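Local coordinates for protein rutinosidase (Aspergillus niger, PDB 6I1A) that hydrolyses beta-glycosidic bonds as a family 5 glycoside hydrolase, releasing the disaccharide rutinose from flavonoid glycosides such as rutin, at residues V90-T95 and T188-N193; W218-I223 and E252-A257; H267-H272 and L285-E290. One frame throughout, in Å; residues are numbered along the deposited sequence.

Overall arrangement
From the N terminus, the chain first lays down strand 90-95, and interaction 1 returns to it after helix 113-128, strand 131-136 and helix 161-179, joining it through side chains to strand 187-190 and the turn beyond. The chain then forms helix 213-233, where interaction 2 opens; it closes 29 residues later on the loop before strand 261-269. Interaction 3 is the shortest loop, from the end of that strand to helix 280-290. The three follow in series, with neither nesting nor crossing. Interactions 1 and 2 touch, as P191 O meets Y222 OH, whereas interaction 3 stands apart, its centre about 21 Å from that of interaction 1.

Interaction 1: residues V90-T95 and T188-N193; sequences VLRIPT and TLEPIN
R92 on strand 90-95 meets E190 and N193 across a gap that the two backbones do not bridge: strand 131-136 runs between them in the parallel sheet, and the nearest pair of CA atoms, those of R92 and T188, is 9.1 Å apart. The contact is therefore made by polar side chains, chiefly the long arginine. R92 carries its CG anti to the backbone N (chi1 177°) and stays extended as far as NE, which brings the guanidinium to the other segment. E190, also extended, comes in nearly at right angles to it, and the carboxylate plane is turned 73° from that of the guanidinium. One oxygen, OE1, takes both bonds from the arginine. R92 NE gives a fairly straight bond (156°) to the syn lone pair of E190 OE1 at 2.8 Å, the core of a salt bridge, and R92 NH2 adds a weak bond to E190 OE1 at 3.1 Å. The same NH2 donates to N193 OD1 at 2.9 Å; the oxygen lies in the guanidinium plane, while the nitrogen sits tilted from the plane of the amide carbonyl. All this happens inside the eight-stranded (beta/alpha) barrel of the family, and the sequence ending in N193 and leading to P195 is consistent with the Asn-Glu-Pro motif that carries the acid/base glutamate in family 5 enzymes. With so many partners the guanidinium can hardly rotate, and its charge probably eases the close approach of E190 OE2 to D264 OD2. Beyond the two segments, NH2 has a further salt bridge with D264, while NH1 forms a salt bridge with E303 and a hydrogen bond with N26.

Interaction 2: residues W218-I223 and E252-A257; sequences WVLKYI and EGDFPA
Helix 213-233, of the outer layer of the barrel, packs through L220 and I223 against D254 and F255 in the loop that leads from helix 248-252 to strand 261-269. A type I turn from E252 to F255 presents the loop residues, and the backbones come closest at L220 and D254, whose CA atoms are 8.1 Å apart. L220 does most of the touching on the helix side, and its two methyls divide the work. L220 CD1 touches two neighbours, F255 CZ at 3.7 Å and D254 CB at 3.8 Å. L220 CD2 instead rests against the carboxylate group, 3.6 Å from D254 CG, a contact without a hydrogen bond. F255 extends towards the helix alongside L220 but in the opposite direction, so that the far end of the ring does the touching. One turn on, the I223 and F255 side chains cross at about a right angle. The I223 CG2 methyl stands anti to the backbone N and reaches F255 CZ at 3.9 Å, while the CD1 branch leads away to P191. No hydrogen bond joins the two segments, although D254 O accepts one from R224 NH1 farther along the same helix, and K296 NZ fixes the turn by binding the carbonyl oxygens of both E252 and F255. Leucine and isoleucine one helical turn apart, covered by a phenylalanine from the loop that leads into strand 261-269, thus join an outer helix of the (beta/alpha)8 barrel to the entrance of one of its strands.

Interaction 3: residues H267-H272 and L285-E290; sequences HYYYEH and LADARE. With EDO (1,2-ethanediol), chain T; EDO (1,2-ethanediol), chain P.
D287, on helix 280-290, points at the end of strand 261-269 and uses both its methylene and one carboxylate oxygen there. The methylene lies over the H267 imidazole: D287 CB is 3.8 Å from the centroid of the H267 ring and only 7° off its normal, a CH-pi contact. Beyond it the carboxylate continues over the same residue, its plane 24° from that of the imidazole, and D287 OD2 comes to 3.5 Å from H267 CB. Y269 arrives from the opposite direction. Its CG is anti to the carbonyl carbon (chi1 -52°), and the ring runs from there towards the helix until the hydroxyl donates to D287 OD2, with Y269 OH and D287 OD2 2.7 Å apart. The tyrosine meets that oxygen on its anti side, somewhat out of the carboxylate plane. A water gives OD2 a second bond at 2.7 Å and also donates to the Y268 carbonyl oxygen, tying the helix to the strand backbone. With D287 OD1 in a salt bridge with K291, the buried carboxylate has polar partners at both oxygens, and these donors would be expected to favour its ionised form. A little farther along the helix, R289 and E290 exchange salt bridges with E290 and R289 of the second subunit. The contact lies within the beta-alpha-beta unit of strand 261-269, helix 280-290 and strand 299-308: H267 also packs on V301 of that last strand, and W328 of helix 317-331 meets both H267 and Y269.

Interaction 1: residues V90-T95 and T188-N193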
loop_
_atom_site.group_PDB
_atom_site.type_symbol
_atom_site.label_atom_id
_atom_site.label_comp_id
_atom_site.label_asym_id
_atom_site.label_seq_id
_atom_site.Cartn_x
_atom_site.Cartn_y
_atom_site.Cartn_z
ATOM N N VAL A 90 6.825 23.612 17.115
ATOM C CA VAL A 90 5.375 23.399 16.875
ATOM C C VAL A 90 4.857 22.402 17.885
ATOM O O VAL A 90 5.547 21.366 18.124
ATOM C CB VAL A 90 5.148 22.850 15.463
ATOM C CG1 VAL A 90 3.683 22.544 15.219
ATOM C CG2 VAL A 90 5.683 23.812 14.430
ATOM N N LEU A 91 3.699 22.656 18.463
ATOM C CA LEU A 91 3.014 21.712 19.343
ATOM C C LEU A 91 1.704 21.331 18.705
ATOM O O LEU A 91 0.881 22.228 18.455
ATOM C CB LEU A 91 2.771 22.277 20.743
ATOM C CG LEU A 91 4.009 22.754 21.516
ATOM C CD1 LEU A 91 3.630 23.467 22.796
ATOM C CD2 LEU A 91 4.950 21.610 21.788
ATOM N N ARG A 92 1.498 20.062 18.433
ATOM C CA ARG A 92 0.175 19.570 18.009
ATOM C C ARG A 92 -0.486 19.006 19.237
ATOM O O ARG A 92 0.115 18.158 19.959
ATOM C CB ARG A 92 0.299 18.517 16.930
ATOM C CG ARG A 92 -1.045 17.930 16.517
ATOM C CD ARG A 92 -0.974 17.173 15.219
ATOM N NE ARG A 92 -2.212 16.603 14.712
ATOM C CZ ARG A 92 -2.673 15.376 14.920
ATOM N NH1 ARG A 92 -2.042 14.511 15.721
ATOM N NH2 ARG A 92 -3.767 14.989 14.252
ATOM N N ILE A 93 -1.688 19.466 19.576
ATOM C CA ILE A 93 -2.368 19.148 20.824
ATOM C C ILE A 93 -3.689 18.449 20.570
ATOM O O ILE A 93 -4.719 19.116 20.288
ATOM C CB ILE A 93 -2.524 20.374 21.754
ATOM C CG1 ILE A 93 -1.239 21.175 21.884
ATOM C CG2 ILE A 93 -3.064 19.887 23.070
ATOM C CD1 ILE A 93 -1.301 22.369 22.792
ATOM N N PRO A 94 -3.732 17.111 20.622
ATOM C CA PRO A 94 -4.964 16.349 20.480
ATOM C C PRO A 94 -5.857 16.571 21.702
ATOM O O PRO A 94 -5.412 16.468 22.843
ATOM C CB PRO A 94 -4.503 14.885 20.386
ATOM C CG PRO A 94 -3.087 15.003 19.925
ATOM C CD PRO A 94 -2.543 16.229 20.627
ATOM N N THR A 95 -7.128 16.867 21.430
ATOM C CA THR A 95 -8.150 17.047 22.467
ATOM C C THR A 95 -9.329 16.135 22.144
ATOM O O THR A 95 -9.594 15.810 20.959
ATOM C CB THR A 95 -8.594 18.505 22.539
ATOM O OG1 THR A 95 -9.301 18.944 21.359
ATOM C CG2 THR A 95 -7.460 19.470 22.785
ATOM N N THR A 188 -3.299 27.015 14.533
ATOM C CA THR A 188 -3.903 26.324 13.392
ATOM C C THR A 188 -5.007 25.430 13.927
ATOM O O THR A 188 -4.829 24.751 14.925
ATOM C CB THR A 188 -2.865 25.563 12.562
ATOM O OG1 THR A 188 -2.029 26.512 11.907
ATOM C CG2 THR A 188 -3.439 24.585 11.590
ATOM N N LEU A 189 -6.167 25.415 13.257
ATOM C CA LEU A 189 -7.323 24.623 13.692
ATOM C C LEU A 189 -7.426 23.342 12.862
ATOM O O LEU A 189 -7.530 23.402 11.611
ATOM C CB LEU A 189 -8.586 25.487 13.484
ATOM C CG LEU A 189 -9.853 25.004 14.140
ATOM C CD1 LEU A 189 -10.881 26.176 14.308
ATOM C CD2 LEU A 189 -10.495 23.960 13.335
ATOM N N GLU A 190 -7.406 22.195 13.531
ATOM C CA GLU A 190 -7.526 20.880 12.887
ATOM C C GLU A 190 -8.811 20.199 13.342
ATOM O O GLU A 190 -8.914 19.718 14.486
ATOM C CB GLU A 190 -6.338 19.977 13.249
ATOM C CG GLU A 190 -6.364 18.677 12.479
ATOM C CD GLU A 190 -5.083 17.895 12.538
ATOM O OE1 GLU A 190 -4.349 17.976 13.545
ATOM O OE2 GLU A 190 -4.762 17.251 11.501
ATOM N N PRO A 191 -9.868 20.210 12.489
ATOM C CA PRO A 191 -11.209 19.854 12.972
ATOM C C PRO A 191 -11.623 18.385 12.907
ATOM O O PRO A 191 -12.729 18.032 13.315
ATOM C CB PRO A 191 -12.074 20.683 11.986
ATOM C CG PRO A 191 -11.331 20.639 10.707
ATOM C CD PRO A 191 -9.888 20.839 11.173
ATOM N N ILE A 192 -10.726 17.529 12.415
ATOM C CA ILE A 192 -11.009 16.078 12.432
ATOM C C ILE A 192 -9.669 15.344 12.414
ATOM O O ILE A 192 -8.660 15.911 11.949
ATOM C CB ILE A 192 -11.921 15.660 11.244
ATOM C CG1 ILE A 192 -12.634 14.314 11.490
ATOM C CG2 ILE A 192 -11.183 15.669 9.925
ATOM C CD1 ILE A 192 -13.863 14.133 10.577
ATOM N N ASN A 193 -9.706 14.092 12.881
ATOM C CA ASN A 193 -8.501 13.230 12.903
ATOM C C ASN A 193 -8.874 11.832 12.472
ATOM O O ASN A 193 -9.764 11.205 13.082
ATOM C CB ASN A 193 -7.925 13.199 14.305
ATOM C CG ASN A 193 -6.673 12.351 14.349
ATOM O OD1 ASN A 193 -5.618 12.810 13.920
ATOM N ND2 ASN A 193 -6.789 11.121 14.867
#

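Interaction 2: residues W218-I223 and E252-A257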
loop_
_atom_site.group_PDB
_atom_site.type_symbol
_atom_site.label_atom_id
_atom_site.label_comp_id
_atom_site.label_asym_id
_atom_site.label_seq_id
_atom_site.Cartn_x
_atom_site.Cartn_y
_atom_site.Cartn_z
ATOM N N TRP A 218 -19.069 12.798 3.090
ATOM C CA TRP A 218 -19.556 13.383 4.350
ATOM C C TRP A 218 -18.393 14.166 4.970
ATOM O O TRP A 218 -18.583 15.244 5.512
ATOM C CB TRP A 218 -20.121 12.308 5.286
ATOM C CG TRP A 218 -20.866 12.905 6.404
ATOM C CD1 TRP A 218 -20.433 13.111 7.675
ATOM C CD2 TRP A 218 -22.181 13.462 6.338
ATOM N NE1 TRP A 218 -21.400 13.713 8.418
ATOM C CE2 TRP A 218 -22.495 13.942 7.626
ATOM C CE3 TRP A 218 -23.159 13.524 5.341
ATOM C CZ2 TRP A 218 -23.707 14.531 7.946
ATOM C CZ3 TRP A 218 -24.359 14.102 5.672
ATOM C CH2 TRP A 218 -24.635 14.588 6.945
ATOM N N VAL A 219 -17.184 13.590 4.965
ATOM C CA VAL A 219 -16.031 14.330 5.502
ATOM C C VAL A 219 -15.897 15.648 4.748
ATOM O O VAL A 219 -15.606 16.689 5.375
ATOM C CB VAL A 219 -14.750 13.484 5.397
ATOM C CG1 VAL A 219 -13.538 14.335 5.716
ATOM C CG2 VAL A 219 -14.853 12.267 6.316
ATOM N N LEU A 220 -16.015 15.646 3.404
ATOM C CA LEU A 220 -15.879 16.886 2.618
ATOM C C LEU A 220 -16.949 17.915 2.980
ATOM O O LEU A 220 -16.640 19.089 3.107
ATOM C CB LEU A 220 -15.892 16.549 1.130
ATOM C CG LEU A 220 -15.754 17.747 0.193
ATOM C CD1 LEU A 220 -14.456 18.465 0.446
ATOM C CD2 LEU A 220 -15.832 17.289 -1.240
ATOM N N LYS A 221 -18.177 17.473 3.183
ATOM C CA LYS A 221 -19.260 18.371 3.623
ATOM C C LYS A 221 -18.828 19.059 4.915
ATOM O O LYS A 221 -19.018 20.263 5.098
ATOM C CB LYS A 221 -20.551 17.557 3.800
ATOM C CG LYS A 221 -21.728 18.305 4.374
ATOM C CD LYS A 221 -22.876 17.363 4.745
ATOM C CE LYS A 221 -23.947 18.009 5.608
ATOM N NZ LYS A 221 -24.630 19.045 4.806
ATOM N N TYR A 222 -18.282 18.274 5.853
ATOM C CA TYR A 222 -17.881 18.818 7.165
ATOM C C TYR A 222 -16.722 19.783 6.998
ATOM O O TYR A 222 -16.753 20.894 7.557
ATOM C CB TYR A 222 -17.511 17.668 8.093
ATOM C CG TYR A 222 -16.929 18.099 9.398
ATOM C CD1 TYR A 222 -17.655 18.807 10.317
ATOM C CD2 TYR A 222 -15.588 17.812 9.712
ATOM C CE1 TYR A 222 -17.103 19.162 11.541
ATOM C CE2 TYR A 222 -15.023 18.201 10.924
ATOM C CZ TYR A 222 -15.782 18.870 11.855
ATOM O OH TYR A 222 -15.284 19.219 13.065
ATOM N N ILE A 223 -15.676 19.395 6.271
ATOM C CA ILE A 223 -14.506 20.299 6.143
ATOM C C ILE A 223 -14.905 21.606 5.429
ATOM O O ILE A 223 -14.446 22.691 5.800
ATOM C CB ILE A 223 -13.330 19.619 5.456
ATOM C CG1 ILE A 223 -12.865 18.366 6.233
ATOM C CG2 ILE A 223 -12.199 20.633 5.284
ATOM C CD1 ILE A 223 -12.332 18.677 7.620
ATOM N N GLU A 252 -7.320 17.258 -3.421
ATOM C CA GLU A 252 -6.831 18.543 -4.033
ATOM C C GLU A 252 -7.883 19.250 -4.899
ATOM O O GLU A 252 -7.971 20.512 -4.762
ATOM C CB GLU A 252 -5.596 18.269 -4.913
ATOM C CG GLU A 252 -4.367 18.183 -4.085
ATOM C CD GLU A 252 -3.126 17.899 -4.918
ATOM O OE1 GLU A 252 -3.215 17.956 -6.144
ATOM O OE2 GLU A 252 -2.091 17.698 -4.306
ATOM N N GLY A 253 -8.575 18.487 -5.733
ATOM C CA GLY A 253 -9.567 19.021 -6.669
ATOM C C GLY A 253 -10.764 19.558 -5.952
ATOM O O GLY A 253 -11.584 20.265 -6.596
ATOM N N ASP A 254 -10.936 19.340 -4.650
ATOM C CA ASP A 254 -12.171 19.751 -3.934
ATOM C C ASP A 254 -12.100 21.150 -3.342
ATOM O O ASP A 254 -13.117 21.624 -2.828
ATOM C CB ASP A 254 -12.458 18.780 -2.771
ATOM C CG ASP A 254 -12.793 17.378 -3.233
ATOM O OD1 ASP A 254 -13.474 17.248 -4.309
ATOM O OD2 ASP A 254 -12.432 16.417 -2.510
ATOM N N PHE A 255 -10.930 21.816 -3.363
ATOM C CA PHE A 255 -10.733 23.135 -2.791
ATOM C C PHE A 255 -9.993 24.024 -3.773
ATOM O O PHE A 255 -9.025 23.602 -4.379
ATOM C CB PHE A 255 -9.887 23.049 -1.512
ATOM C CG PHE A 255 -10.475 22.118 -0.494
ATOM C CD1 PHE A 255 -10.114 20.801 -0.469
ATOM C CD2 PHE A 255 -11.367 22.598 0.448
ATOM C CE1 PHE A 255 -10.665 19.950 0.479
ATOM C CE2 PHE A 255 -11.877 21.747 1.407
ATOM C CZ PHE A 255 -11.527 20.434 1.403
ATOM N N PRO A 256 -10.428 25.290 -3.933
ATOM C CA PRO A 256 -9.640 26.271 -4.680
ATOM C C PRO A 256 -8.297 26.532 -3.996
ATOM O O PRO A 256 -8.244 26.528 -2.778
ATOM C CB PRO A 256 -10.472 27.569 -4.725
ATOM C CG PRO A 256 -11.574 27.322 -3.754
ATOM C CD PRO A 256 -11.702 25.834 -3.477
ATOM N N ALA A 257 -7.256 26.739 -4.783
ATOM C CA ALA A 257 -5.895 26.964 -4.259
ATOM C C ALA A 257 -5.842 28.153 -3.302
ATOM O O ALA A 257 -4.940 28.197 -2.411
ATOM C CB ALA A 257 -4.922 27.190 -5.402
#

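Interaction 3: residues H267-H272 and L285-E290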
loop_
_atom_site.group_PDB
_atom_site.type_symbol
_atom_site.label_atom_id
_atom_site.label_comp_id
_atom_site.label_asym_id
_atom_site.label_seq_id
_atom_site.Cartn_x
_atom_site.Cartn_y
_atom_site.Cartn_z
ATOM N N HIS A 267 2.073 9.172 8.932
ATOM C CA HIS A 267 2.886 8.073 8.349
ATOM C C HIS A 267 3.478 7.211 9.451
ATOM O O HIS A 267 4.330 7.712 10.217
ATOM C CB HIS A 267 4.030 8.666 7.476
ATOM C CG HIS A 267 3.542 9.426 6.293
ATOM N ND1 HIS A 267 2.611 8.927 5.421
ATOM C CD2 HIS A 267 3.871 10.676 5.881
ATOM C CE1 HIS A 267 2.414 9.852 4.467
ATOM N NE2 HIS A 267 3.151 10.942 4.729
ATOM N N TYR A 268 3.062 5.963 9.482
ATOM C CA TYR A 268 3.526 4.973 10.457
ATOM C C TYR A 268 3.987 3.722 9.760
ATOM O O TYR A 268 3.668 3.453 8.597
ATOM C CB TYR A 268 2.391 4.667 11.448
ATOM C CG TYR A 268 2.076 5.782 12.408
ATOM C CD1 TYR A 268 2.945 6.077 13.438
ATOM C CD2 TYR A 268 0.923 6.556 12.286
ATOM C CE1 TYR A 268 2.662 7.037 14.394
ATOM C CE2 TYR A 268 0.623 7.500 13.254
ATOM C CZ TYR A 268 1.491 7.745 14.285
ATOM O OH TYR A 268 1.126 8.636 15.295
ATOM N N TYR A 269 4.774 2.954 10.494
ATOM C CA TYR A 269 5.532 1.793 9.934
ATOM C C TYR A 269 5.435 0.546 10.787
ATOM O O TYR A 269 6.108 -0.430 10.452
ATOM C CB TYR A 269 6.985 2.197 9.728
ATOM C CG TYR A 269 7.091 3.464 8.937
ATOM C CD1 TYR A 269 6.969 3.515 7.552
ATOM C CD2 TYR A 269 7.306 4.663 9.589
ATOM C CE1 TYR A 269 6.961 4.710 6.855
ATOM C CE2 TYR A 269 7.300 5.866 8.915
ATOM C CZ TYR A 269 7.117 5.909 7.543
ATOM O OH TYR A 269 7.084 7.071 6.843
ATOM N N TYR A 270 4.651 0.553 11.857
ATOM C CA TYR A 270 4.769 -0.449 12.945
ATOM C C TYR A 270 3.910 -1.677 12.672
ATOM O O TYR A 270 4.039 -2.680 13.421
ATOM C CB TYR A 270 4.420 0.161 14.314
ATOM C CG TYR A 270 3.022 0.717 14.427
ATOM C CD1 TYR A 270 1.922 -0.085 14.687
ATOM C CD2 TYR A 270 2.767 2.063 14.269
ATOM C CE1 TYR A 270 0.631 0.436 14.713
ATOM C CE2 TYR A 270 1.487 2.609 14.329
ATOM C CZ TYR A 270 0.414 1.791 14.583
ATOM O OH TYR A 270 -0.880 2.340 14.664
ATOM N N GLU A 271 3.051 -1.663 11.626
ATOM C CA GLU A 271 2.361 -2.915 11.215
ATOM C C GLU A 271 2.127 -2.893 9.706
ATOM O O GLU A 271 2.144 -1.839 9.057
ATOM C CB GLU A 271 1.040 -3.077 11.954
ATOM C CG GLU A 271 0.052 -1.961 11.688
ATOM C CD GLU A 271 -1.198 -1.992 12.583
ATOM O OE1 GLU A 271 -1.198 -2.686 13.599
ATOM O OE2 GLU A 271 -2.115 -1.182 12.287
ATOM N N HIS A 272 1.804 -4.085 9.185
ATOM C CA HIS A 272 1.239 -4.257 7.824
ATOM C C HIS A 272 2.231 -3.951 6.691
ATOM O O HIS A 272 1.813 -3.629 5.584
ATOM C CB HIS A 272 -0.039 -3.406 7.655
ATOM C CG HIS A 272 -1.104 -3.806 8.621
ATOM N ND1 HIS A 272 -2.116 -2.925 9.007
ATOM C CD2 HIS A 272 -1.359 -4.990 9.217
ATOM C CE1 HIS A 272 -2.911 -3.562 9.826
ATOM N NE2 HIS A 272 -2.495 -4.826 9.978
ATOM N N LEU A 285 11.181 7.654 2.842
ATOM C CA LEU A 285 11.336 8.344 1.560
ATOM C C LEU A 285 10.187 7.965 0.605
ATOM O O LEU A 285 9.698 8.857 -0.113
ATOM C CB LEU A 285 12.707 8.014 0.948
ATOM C CG LEU A 285 13.026 8.699 -0.387
ATOM C CD1 LEU A 285 12.999 10.206 -0.221
ATOM C CD2 LEU A 285 14.383 8.243 -0.898
ATOM N N ALA A 286 9.712 6.731 0.600
ATOM C CA ALA A 286 8.592 6.322 -0.259
ATOM C C ALA A 286 7.335 7.153 0.067
ATOM O O ALA A 286 6.633 7.682 -0.838
ATOM C CB ALA A 286 8.324 4.834 -0.140
ATOM N N ASP A 287 7.041 7.326 1.343
ATOM C CA ASP A 287 5.892 8.131 1.761
ATOM C C ASP A 287 6.071 9.553 1.278
ATOM O O ASP A 287 5.133 10.198 0.790
ATOM C CB ASP A 287 5.722 8.071 3.283
ATOM C CG ASP A 287 5.156 6.766 3.799
ATOM O OD1 ASP A 287 4.578 5.979 2.993
ATOM O OD2 ASP A 287 5.246 6.541 5.008
ATOM N N ALA A 288 7.249 10.128 1.485
ATOM C CA ALA A 288 7.448 11.519 1.108
ATOM C C ALA A 288 7.334 11.695 -0.412
ATOM O O ALA A 288 6.783 12.714 -0.912
ATOM C CB ALA A 288 8.804 12.053 1.553
ATOM N N ARG A 289 7.922 10.794 -1.185
ATOM C CA ARG A 289 7.923 10.905 -2.648
ATOM C C ARG A 289 6.529 10.742 -3.225
ATOM O O ARG A 289 6.209 11.457 -4.223
ATOM C CB ARG A 289 8.857 9.913 -3.313
ATOM C CG ARG A 289 10.312 10.241 -3.063
ATOM C CD ARG A 289 11.285 9.490 -3.943
ATOM N NE ARG A 289 11.261 8.056 -3.673
ATOM C CZ ARG A 289 12.276 7.263 -3.887
ATOM N NH1 ARG A 289 13.397 7.703 -4.406
ATOM N NH2 ARG A 289 12.173 5.981 -3.577
ATOM N N GLU A 290 5.686 9.873 -2.650
ATOM C CA GLU A 290 4.402 9.519 -3.314
ATOM C C GLU A 290 3.209 10.100 -2.581
ATOM O O GLU A 290 2.092 10.042 -3.189
ATOM C CB GLU A 290 4.250 8.003 -3.396
ATOM C CG GLU A 290 5.477 7.271 -3.871
ATOM C CD GLU A 290 6.066 7.715 -5.197
ATOM O OE1 GLU A 290 5.405 8.422 -6.001
ATOM O OE2 GLU A 290 7.271 7.370 -5.464
HETATM C C1 EDO T . -5.646 -6.087 11.536
HETATM O O1 EDO T . -4.804 -4.904 11.709
HETATM C C2 EDO T . -4.968 -7.393 11.701
HETATM O O2 EDO T . -3.704 -7.467 11.049
HETATM C C1 EDO P . 0.846 7.809 -5.672
HETATM O O1 EDO P . 1.578 9.059 -5.734
HETATM C C2 EDO P . -0.376 7.924 -6.508
HETATM O O2 EDO P . -0.970 9.229 -6.491
HETATM O O HOH W 1 3.597 4.612 6.023
#